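Local coordinates for protein 4-alpha-glucanotransferase (Corynebacterium glutamicum, PDB 5B68) that is an amylomaltase, also called disproportionating enzyme, built on a TIM barrel and carrying an N-terminal beta-sandwich domain, at residues T239-N244 against Q318-G323; I246-E251 against D364-A369; T329-R334 against M354-L359. All blocks are in the same frame, centred on the assembly; numbering follows the deposited sequence.

In the fold
All three contacts belong to the long excursion of chain between barrel strands 215-218 and 382-387, where helices 307-338 and 349-376 follow each other. Interaction 3 packs these two helices together, buried and almost wholly apolar. Interactions 1 and 2 each bind one of them to the loop that leaves strand 215-218. Interaction 1, partly buried, uses a salt bridge, a backbone carbonyl and two waters. Interaction 2, buried, relies on a neutral amide gripping backbone. Arg319 of interaction 1 forms a salt bridge with Asp364 of interaction 2, while Ile248 of interaction 2 packs against the backbone of Leu359, in interaction 3.

Interaction 1: residues T239-N244 against Q318-G323; sequences TRRFIN and QREGQG
Arg241 reaches out of the loop 239-244 to Glu320 at a kink in helix 307-338, part of the helical insertion between the second and third barrel strands of this TIM-barrel enzyme. With CG anti to the backbone N (chi1 -178°) and the chain extended onward to NE, the guanidinium lies alongside Glu320, running the opposite way, with its NH1 edge against the helix. NH1 forms a salt bridge with Glu320 OE2 at 2.8 Å, in the guanidinium plane but on the anti side of the carboxylate and tilted out of its plane, and gives a hydrogen bond to a lone pair of Glu320 O at 2.9 Å. The two planar groups are turned 54° apart. Water 2 accepts from Arg241 NE and donates to Glu320 OE2, a second path between the pair. Glu320, bent at chi2 (-65°), shares its charge: Arg319 holds OE1 side-on with NE and NH1. Phe242 folds back under its neighbour: Arg241 CG lies over the centre of one ring face, and Phe242 CZ sits against one face of the guanidinium, toward its rim, and 3.5 Å from Gly323 O. Thr239 OG1 accepts from Arg241 N, an ST turn at the base of the side chain. Arg241 NH2 comes within 3.7 Å of Gly323 CA. Water 1 accepts from Gly323 N at 2.8 Å and from Arg241 NH2, and donates to Glu320 O.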
loop_
_atom_site.group_PDB
_atom_site.type_symbol
_atom_site.label_atom_id
_atom_site.label_comp_id
_atom_site.label_asym_id
_atom_site.label_seq_id
_atom_site.Cartn_x
_atom_site.Cartn_y
_atom_site.Cartn_z
ATOM N N THR A 239 3.100 10.449 -3.142
ATOM C CA THR A 239 1.691 10.491 -2.738
ATOM C C THR A 239 1.288 9.019 -2.755
ATOM O O THR A 239 1.946 8.208 -3.450
ATOM C CB THR A 239 0.838 11.322 -3.726
ATOM O OG1 THR A 239 -0.563 11.296 -3.396
ATOM C CG2 THR A 239 0.996 10.894 -5.249
ATOM N N ARG A 240 0.241 8.655 -2.033
ATOM C CA ARG A 240 -0.377 7.357 -2.205
ATOM C C ARG A 240 -1.721 7.447 -2.964
ATOM O O ARG A 240 -2.460 6.449 -3.139
ATOM C CB ARG A 240 -0.552 6.670 -0.857
ATOM C CG ARG A 240 0.792 6.336 -0.277
ATOM C CD ARG A 240 0.679 5.438 0.895
ATOM N NE ARG A 240 -0.088 6.012 2.009
ATOM C CZ ARG A 240 -0.722 5.271 2.915
ATOM N NH1 ARG A 240 -1.356 5.884 3.937
ATOM N NH2 ARG A 240 -0.722 3.916 2.825
ATOM N N ARG A 241 -2.076 8.621 -3.423
ATOM C CA ARG A 241 -3.332 8.783 -4.111
ATOM C C ARG A 241 -3.147 8.791 -5.627
ATOM O O ARG A 241 -3.753 8.036 -6.320
ATOM C CB ARG A 241 -3.974 10.080 -3.709
ATOM C CG ARG A 241 -5.321 10.333 -4.350
ATOM C CD ARG A 241 -6.115 11.498 -3.811
ATOM N NE ARG A 241 -7.202 11.791 -4.694
ATOM C CZ ARG A 241 -8.018 12.842 -4.565
ATOM N NH1 ARG A 241 -8.891 13.070 -5.524
ATOM N NH2 ARG A 241 -7.941 13.679 -3.495
ATOM N N PHE A 242 -2.330 9.709 -6.098
ATOM C CA PHE A 242 -2.143 9.888 -7.515
ATOM C C PHE A 242 -1.150 8.927 -8.134
ATOM O O PHE A 242 -0.430 8.267 -7.442
ATOM C CB PHE A 242 -1.859 11.344 -7.815
ATOM C CG PHE A 242 -2.940 12.230 -7.324
ATOM C CD1 PHE A 242 -4.106 12.329 -8.017
ATOM C CD2 PHE A 242 -2.818 12.874 -6.127
ATOM C CE1 PHE A 242 -5.125 13.113 -7.553
ATOM C CE2 PHE A 242 -3.831 13.656 -5.650
ATOM C CZ PHE A 242 -4.983 13.775 -6.369
ATOM N N ILE A 243 -1.167 8.856 -9.456
ATOM C CA ILE A 243 -0.528 7.763 -10.205
ATOM C C ILE A 243 0.704 8.250 -10.955
ATOM O O ILE A 243 0.719 9.388 -11.453
ATOM C CB ILE A 243 -1.511 7.207 -11.228
ATOM C CG1 ILE A 243 -2.855 6.795 -10.587
ATOM C CG2 ILE A 243 -0.921 6.066 -12.056
ATOM C CD1 ILE A 243 -2.755 5.727 -9.547
ATOM N N ASN A 244 1.716 7.380 -11.073
ATOM C CA ASN A 244 3.004 7.764 -11.690
ATOM C C ASN A 244 2.789 7.863 -13.224
ATOM O O ASN A 244 2.533 6.888 -13.881
ATOM C CB ASN A 244 4.079 6.726 -11.371
ATOM C CG ASN A 244 5.457 7.214 -11.672
ATOM O OD1 ASN A 244 5.618 8.077 -12.518
ATOM N ND2 ASN A 244 6.457 6.693 -10.977
ATOM N N GLN A 318 -13.652 17.314 -12.042
ATOM C CA GLN A 318 -14.728 17.585 -11.073
ATOM C C GLN A 318 -14.735 16.489 -10.067
ATOM O O GLN A 318 -14.832 16.777 -8.862
ATOM C CB GLN A 318 -16.167 17.621 -11.662
ATOM C CG GLN A 318 -16.670 18.975 -12.135
ATOM C CD GLN A 318 -16.959 20.000 -11.010
ATOM O OE1 GLN A 318 -16.512 19.857 -9.866
ATOM N NE2 GLN A 318 -17.709 21.059 -11.359
ATOM N N ARG A 319 -14.641 15.248 -10.551
ATOM C CA ARG A 319 -14.697 14.109 -9.648
ATOM C C ARG A 319 -13.579 14.156 -8.607
ATOM O O ARG A 319 -13.826 13.823 -7.422
ATOM C CB ARG A 319 -14.685 12.788 -10.444
ATOM C CG ARG A 319 -14.909 11.508 -9.621
ATOM C CD ARG A 319 -14.672 10.268 -10.452
ATOM N NE ARG A 319 -13.226 10.080 -10.750
ATOM C CZ ARG A 319 -12.728 9.268 -11.669
ATOM N NH1 ARG A 319 -11.402 9.112 -11.794
ATOM N NH2 ARG A 319 -13.527 8.492 -12.378
ATOM N N GLU A 320 -12.373 14.551 -8.996
ATOM C CA GLU A 320 -11.196 14.437 -8.133
ATOM C C GLU A 320 -10.999 15.617 -7.184
ATOM O O GLU A 320 -10.302 15.529 -6.186
ATOM C CB GLU A 320 -9.908 14.202 -8.973
ATOM C CG GLU A 320 -10.002 12.925 -9.787
ATOM C CD GLU A 320 -10.059 11.686 -8.934
ATOM O OE1 GLU A 320 -10.675 10.713 -9.397
ATOM O OE2 GLU A 320 -9.462 11.648 -7.829
ATOM N N GLY A 321 -11.622 16.752 -7.501
ATOM C CA GLY A 321 -11.678 17.820 -6.536
ATOM C C GLY A 321 -10.392 18.461 -6.166
ATOM O O GLY A 321 -9.375 18.450 -6.927
ATOM N N GLN A 322 -10.364 19.003 -4.967
ATOM C CA GLN A 322 -9.277 19.858 -4.634
ATOM C C GLN A 322 -7.948 19.146 -4.442
ATOM O O GLN A 322 -6.880 19.758 -4.663
ATOM C CB GLN A 322 -9.608 20.652 -3.373
ATOM C CG GLN A 322 -8.623 21.754 -2.973
ATOM C CD GLN A 322 -8.567 22.861 -4.008
ATOM O OE1 GLN A 322 -7.511 23.347 -4.379
ATOM N NE2 GLN A 322 -9.696 23.223 -4.497
ATOM N N GLY A 323 -7.977 17.896 -3.995
ATOM C CA GLY A 323 -6.720 17.173 -3.813
ATOM C C GLY A 323 -5.985 17.077 -5.149
ATOM O O GLY A 323 -4.757 17.037 -5.138
HETATM O O HOH W 1 -9.827 15.932 -3.218
HETATM O O HOH W 2 -7.126 10.525 -7.410
#

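Interaction 2: residues I246-E251 against D364-A369; sequences IYIRVE and DEQLAA
Gln366 points its amide from helix 349-376 at the backbone of Arg249 and grips it at two points. OE1 accepts from Arg249 N at 2.9 Å, in its own carbonyl plane and on a lone pair, along a nearly straight bond (166°). NE2 gives to Arg249 O at the longer distance of 3.2 Å, approaching from above that carbonyl's plane, 39° out of it. The amide thus pairs with both the N-H and the C=O of one residue, much as a strand partner could, though the second bond is out of plane, and the two bonds together fix its rotation. CG stands anti to the carbonyl carbon (chi1 -71°), and beyond it the chain is extended, which carries the amide straight across to the loop. The side chain of Ile248 crosses this arm at about a right angle: its CG2 lies 3.8 Å from NE2, and Ile248 CA is 3.6 Å from OE1, so hydrocarbon of Ile248 lies against the amide. The loop 246-251 runs on from strand 215-218 of the TIM barrel toward helix 261-277, and the contact ties it to the helix that leads into strand 382-387. Lys293 of helix 286-301 holds the same loop through Ile246 O and Ile248 O. Of the Arg249 side chain only CB comes near the amide, 4.0 Å from Gln366 OE1. Its guanidinium leads away from Gln366 to salt bridges with Asp197 and Asp200, while Phe198, between those two in sequence, packs against Gln366.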
loop_
_atom_site.group_PDB
_atom_site.type_symbol
_atom_site.label_atom_id
_atom_site.label_comp_id
_atom_site.label_asym_id
_atom_site.label_seq_id
_atom_site.Cartn_x
_atom_site.Cartn_y
_atom_site.Cartn_z
ATOM N N ILE A 246 4.937 8.034 -15.465
ATOM C CA ILE A 246 5.958 7.271 -16.190
ATOM C C ILE A 246 5.419 6.079 -16.950
ATOM O O ILE A 246 6.047 5.622 -17.931
ATOM C CB ILE A 246 7.079 6.856 -15.309
ATOM C CG1 ILE A 246 8.380 6.708 -16.142
ATOM C CG2 ILE A 246 6.788 5.624 -14.442
ATOM C CD1 ILE A 246 9.541 6.353 -15.254
ATOM N N TYR A 247 4.259 5.611 -16.507
ATOM C CA TYR A 247 3.598 4.453 -17.075
ATOM C C TYR A 247 2.688 4.739 -18.277
ATOM O O TYR A 247 2.207 3.825 -18.891
ATOM C CB TYR A 247 2.806 3.712 -15.999
ATOM C CG TYR A 247 3.625 3.083 -14.898
ATOM C CD1 TYR A 247 4.461 2.013 -15.149
ATOM C CD2 TYR A 247 3.537 3.542 -13.601
ATOM C CE1 TYR A 247 5.194 1.437 -14.147
ATOM C CE2 TYR A 247 4.263 2.973 -12.604
ATOM C CZ TYR A 247 5.096 1.918 -12.879
ATOM O OH TYR A 247 5.798 1.359 -11.870
ATOM N N ILE A 248 2.453 6.003 -18.602
ATOM C CA ILE A 248 1.672 6.331 -19.725
ATOM C C ILE A 248 2.342 5.824 -21.012
ATOM O O ILE A 248 3.576 6.025 -21.194
ATOM C CB ILE A 248 1.508 7.845 -19.846
ATOM C CG1 ILE A 248 0.650 8.399 -18.676
ATOM C CG2 ILE A 248 0.857 8.188 -21.157
ATOM C CD1 ILE A 248 0.662 9.926 -18.630
ATOM N N ARG A 249 1.571 5.177 -21.878
ATOM C CA ARG A 249 2.052 4.885 -23.216
ATOM C C ARG A 249 1.556 5.995 -24.091
ATOM O O ARG A 249 0.384 6.103 -24.368
ATOM C CB ARG A 249 1.524 3.582 -23.778
ATOM C CG ARG A 249 1.960 3.407 -25.224
ATOM C CD ARG A 249 1.857 1.995 -25.746
ATOM N NE ARG A 249 2.743 1.058 -25.083
ATOM C CZ ARG A 249 2.881 -0.192 -25.484
ATOM N NH1 ARG A 249 2.202 -0.599 -26.534
ATOM N NH2 ARG A 249 3.668 -1.027 -24.848
ATOM N N VAL A 250 2.476 6.808 -24.547
ATOM C CA VAL A 250 2.058 8.063 -25.171
ATOM C C VAL A 250 1.352 7.858 -26.467
ATOM O O VAL A 250 0.428 8.615 -26.845
ATOM C CB VAL A 250 3.254 9.067 -25.291
ATOM C CG1 VAL A 250 3.909 9.340 -23.943
ATOM C CG2 VAL A 250 4.281 8.609 -26.337
ATOM N N GLU A 251 1.792 6.826 -27.209
ATOM C CA GLU A 251 1.158 6.468 -28.481
ATOM C C GLU A 251 -0.307 6.041 -28.369
ATOM O O GLU A 251 -1.038 6.128 -29.348
ATOM C CB GLU A 251 1.971 5.401 -29.269
ATOM C CG GLU A 251 3.417 5.783 -29.580
ATOM C CD GLU A 251 4.425 5.344 -28.544
ATOM O OE1 GLU A 251 4.045 5.039 -27.342
ATOM O OE2 GLU A 251 5.616 5.305 -28.920
ATOM N N ASP A 364 -5.651 7.740 -15.398
ATOM C CA ASP A 364 -6.976 7.182 -15.109
ATOM C C ASP A 364 -7.533 6.385 -16.278
ATOM O O ASP A 364 -8.031 5.249 -16.111
ATOM C CB ASP A 364 -7.972 8.295 -14.694
ATOM C CG ASP A 364 -9.374 7.756 -14.384
ATOM O OD1 ASP A 364 -9.594 7.369 -13.229
ATOM O OD2 ASP A 364 -10.226 7.635 -15.242
ATOM N N GLU A 365 -7.542 6.974 -17.465
ATOM C CA GLU A 365 -8.145 6.268 -18.569
ATOM C C GLU A 365 -7.290 5.062 -19.046
ATOM O O GLU A 365 -7.879 4.100 -19.529
ATOM C CB GLU A 365 -8.516 7.219 -19.730
ATOM C CG GLU A 365 -7.358 7.758 -20.521
ATOM C CD GLU A 365 -7.809 8.726 -21.671
ATOM O OE1 GLU A 365 -6.940 9.343 -22.347
ATOM O OE2 GLU A 365 -9.045 8.862 -21.868
ATOM N N GLN A 366 -5.962 5.129 -18.960
ATOM C CA GLN A 366 -5.146 3.999 -19.413
ATOM C C GLN A 366 -5.267 2.840 -18.442
ATOM O O GLN A 366 -5.302 1.677 -18.868
ATOM C CB GLN A 366 -3.674 4.388 -19.613
ATOM C CG GLN A 366 -3.596 5.300 -20.874
ATOM C CD GLN A 366 -2.247 5.408 -21.535
ATOM O OE1 GLN A 366 -1.257 4.764 -21.170
ATOM N NE2 GLN A 366 -2.175 6.360 -22.476
ATOM N N LEU A 367 -5.361 3.173 -17.159
ATOM C CA LEU A 367 -5.598 2.121 -16.124
ATOM C C LEU A 367 -6.968 1.521 -16.233
ATOM O O LEU A 367 -7.137 0.319 -16.064
ATOM C CB LEU A 367 -5.434 2.706 -14.740
ATOM C CG LEU A 367 -4.046 2.848 -14.206
ATOM C CD1 LEU A 367 -4.067 3.579 -12.885
ATOM C CD2 LEU A 367 -3.470 1.427 -13.991
ATOM N N ALA A 368 -7.987 2.346 -16.500
ATOM C CA ALA A 368 -9.311 1.800 -16.764
ATOM C C ALA A 368 -9.300 0.844 -17.959
ATOM O O ALA A 368 -9.929 -0.194 -17.908
ATOM C CB ALA A 368 -10.296 2.901 -17.052
ATOM N N ALA A 369 -8.583 1.200 -19.019
ATOM C CA ALA A 369 -8.563 0.338 -20.205
ATOM C C ALA A 369 -7.819 -0.968 -19.914
ATOM O O ALA A 369 -8.256 -2.020 -20.394
ATOM C CB ALA A 369 -7.917 1.045 -21.376
#

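Interaction 3: residues T329-R334 against M354-L359; sequences TWCADR and MFYMWL
Cys331 sets its CB squarely over the ring of Tyr356, a CH-pi contact with the carbon 3.5 Å from the ring centroid and 13° off the normal. The methylene, rather than the sulfur, makes the close approach: its nearest ring atom is CG, at 3.4 Å from Cys331 CB. SG stands anti to the carbonyl carbon (chi1 -66°), which turns it outward and up from the ring, beyond the rim near CG and CD1. It therefore meets the aromatic system obliquely, 4.6 Å from the centroid, as a looser sulfur-aromatic contact, and also lies at the edge of the Trp330 ring, in that ring's plane. Ala332 extends the contact along the helix. Its backbone N is 3.8 Å from Tyr356 CD2, and its CB touches the same atom more distantly, at 4.5 Å. Phe355 turns its edge to the opposite face of the tyrosine, with CD2 3.8 Å above the plane and over the centre. The phenol is thus clasped between an aliphatic carbon from helix 307-338 and the edge of an aromatic ring of its own helix, which probably restrains the ring from turning about CB-CG. Its hydroxyl has a partner beyond the segments: Tyr356 OH is hydrogen-bonded to Glu335 OE2, one turn on from Cys331, so the tyrosine is tied to helix 307-338 by its polar end as well as by its face. Ala328, one turn earlier on that helix, packs on Tyr356 too. The two backbones come close, 6.8 Å between Cys331 CA and Tyr356 CA, consistent with the small side chains of Cys331 and Ala332. This is consecutive-helix packing, with one aromatic side chain laid against small residues, within the helical insertion between the second and third strands of the TIM barrel.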
loop_
_atom_site.group_PDB
_atom_site.type_symbol
_atom_site.label_atom_id
_atom_site.label_comp_id
_atom_site.label_asym_id
_atom_site.label_seq_id
_atom_site.Cartn_x
_atom_site.Cartn_y
_atom_site.Cartn_z
ATOM N N THR A 329 -0.518 21.336 -8.455
ATOM C CA THR A 329 0.124 22.627 -8.158
ATOM C C THR A 329 1.492 22.388 -7.543
ATOM O O THR A 329 2.451 23.053 -7.886
ATOM C CB THR A 329 -0.740 23.479 -7.222
ATOM O OG1 THR A 329 -2.021 23.700 -7.825
ATOM C CG2 THR A 329 -0.027 24.784 -6.882
ATOM N N TRP A 330 1.605 21.421 -6.634
ATOM C CA TRP A 330 2.855 21.004 -6.073
ATOM C C TRP A 330 3.806 20.559 -7.203
ATOM O O TRP A 330 4.989 20.933 -7.173
ATOM C CB TRP A 330 2.690 19.879 -5.017
ATOM C CG TRP A 330 3.963 19.361 -4.455
ATOM C CD1 TRP A 330 4.587 19.765 -3.335
ATOM C CD2 TRP A 330 4.775 18.303 -5.011
ATOM N NE1 TRP A 330 5.773 19.058 -3.170
ATOM C CE2 TRP A 330 5.894 18.164 -4.192
ATOM C CE3 TRP A 330 4.640 17.472 -6.127
ATOM C CZ2 TRP A 330 6.910 17.225 -4.454
ATOM C CZ3 TRP A 330 5.676 16.517 -6.392
ATOM C CH2 TRP A 330 6.763 16.422 -5.564
ATOM N N CYS A 331 3.314 19.770 -8.156
ATOM C CA CYS A 331 4.173 19.374 -9.300
ATOM C C CYS A 331 4.681 20.598 -10.098
ATOM O O CYS A 331 5.826 20.664 -10.426
ATOM C CB CYS A 331 3.460 18.503 -10.276
ATOM S SG CYS A 331 3.038 16.867 -9.490
ATOM N N ALA A 332 3.786 21.520 -10.366
ATOM C CA ALA A 332 4.148 22.782 -11.069
ATOM C C ALA A 332 5.216 23.532 -10.306
ATOM O O ALA A 332 6.273 23.941 -10.872
ATOM C CB ALA A 332 2.871 23.601 -11.274
ATOM N N ASP A 333 5.056 23.630 -8.991
ATOM C CA ASP A 333 6.047 24.302 -8.175
ATOM C C ASP A 333 7.413 23.607 -8.175
ATOM O O ASP A 333 8.435 24.313 -8.161
ATOM C CB ASP A 333 5.579 24.486 -6.746
ATOM C CG ASP A 333 4.470 25.514 -6.621
ATOM O OD1 ASP A 333 4.294 26.328 -7.563
ATOM O OD2 ASP A 333 3.765 25.448 -5.596
ATOM N N ARG A 334 7.430 22.277 -8.115
ATOM C CA ARG A 334 8.667 21.515 -8.154
ATOM C C ARG A 334 9.378 21.643 -9.494
ATOM O O ARG A 334 10.571 21.805 -9.561
ATOM C CB ARG A 334 8.397 20.042 -7.843
ATOM C CG ARG A 334 8.377 19.733 -6.353
ATOM C CD ARG A 334 9.764 19.401 -5.829
ATOM N NE ARG A 334 10.448 18.573 -6.811
ATOM C CZ ARG A 334 10.879 17.330 -6.616
ATOM N NH1 ARG A 334 11.448 16.684 -7.616
ATOM N NH2 ARG A 334 10.758 16.745 -5.442
ATOM N N MET A 354 -2.471 22.641 -14.845
ATOM C CA MET A 354 -3.425 21.978 -15.694
ATOM C C MET A 354 -2.808 20.749 -16.387
ATOM O O MET A 354 -3.482 19.741 -16.566
ATOM C CB MET A 354 -3.979 22.928 -16.719
ATOM C CG MET A 354 -5.082 22.331 -17.555
ATOM S SD MET A 354 -6.553 21.757 -16.692
ATOM C CE MET A 354 -7.390 23.314 -16.361
ATOM N N PHE A 355 -1.549 20.919 -16.822
ATOM C CA PHE A 355 -0.773 19.826 -17.439
ATOM C C PHE A 355 -0.651 18.653 -16.468
ATOM O O PHE A 355 -0.870 17.504 -16.891
ATOM C CB PHE A 355 0.603 20.307 -17.793
ATOM C CG PHE A 355 1.538 19.198 -18.243
ATOM C CD1 PHE A 355 1.409 18.650 -19.518
ATOM C CD2 PHE A 355 2.555 18.785 -17.402
ATOM C CE1 PHE A 355 2.289 17.644 -19.931
ATOM C CE2 PHE A 355 3.434 17.812 -17.823
ATOM C CZ PHE A 355 3.275 17.256 -19.099
ATOM N N TYR A 356 -0.361 18.925 -15.200
ATOM C CA TYR A 356 -0.234 17.790 -14.242
ATOM C C TYR A 356 -1.570 17.175 -13.915
ATOM O O TYR A 356 -1.674 15.935 -13.682
ATOM C CB TYR A 356 0.602 18.178 -13.036
ATOM C CG TYR A 356 2.032 18.413 -13.379
ATOM C CD1 TYR A 356 2.863 17.335 -13.667
ATOM C CD2 TYR A 356 2.583 19.732 -13.465
ATOM C CE1 TYR A 356 4.185 17.508 -14.009
ATOM C CE2 TYR A 356 3.915 19.916 -13.789
ATOM C CZ TYR A 356 4.722 18.784 -14.064
ATOM O OH TYR A 356 6.067 18.903 -14.368
ATOM N N MET A 357 -2.635 17.957 -13.966
ATOM C CA MET A 357 -4.001 17.406 -13.842
ATOM C C MET A 357 -4.319 16.474 -14.991
ATOM O O MET A 357 -4.853 15.321 -14.833
ATOM C CB MET A 357 -5.035 18.527 -13.706
ATOM C CG MET A 357 -4.835 19.335 -12.425
ATOM S SD MET A 357 -5.915 20.835 -12.435
ATOM C CE MET A 357 -7.449 20.045 -12.099
ATOM N N TRP A 358 -3.917 16.904 -16.183
ATOM C CA TRP A 358 -4.206 16.177 -17.382
ATOM C C TRP A 358 -3.459 14.849 -17.382
ATOM O O TRP A 358 -4.051 13.837 -17.792
ATOM C CB TRP A 358 -3.838 17.074 -18.582
ATOM C CG TRP A 358 -3.927 16.481 -19.938
ATOM C CD1 TRP A 358 -5.015 16.271 -20.634
ATOM C CD2 TRP A 358 -2.819 16.085 -20.747
ATOM N NE1 TRP A 358 -4.693 15.762 -21.890
ATOM C CE2 TRP A 358 -3.329 15.646 -21.958
ATOM C CE3 TRP A 358 -1.436 16.092 -20.558
ATOM C CZ2 TRP A 358 -2.514 15.158 -23.001
ATOM C CZ3 TRP A 358 -0.605 15.634 -21.622
ATOM C CH2 TRP A 358 -1.174 15.161 -22.817
ATOM N N LEU A 359 -2.191 14.845 -16.939
ATOM C CA LEU A 359 -1.458 13.550 -16.785
ATOM C C LEU A 359 -2.209 12.544 -15.903
ATOM O O LEU A 359 -2.253 11.377 -16.229
ATOM C CB LEU A 359 -0.100 13.741 -16.154
ATOM C CG LEU A 359 0.892 14.526 -17.022
ATOM C CD1 LEU A 359 2.272 14.599 -16.389
ATOM C CD2 LEU A 359 0.964 13.955 -18.425
#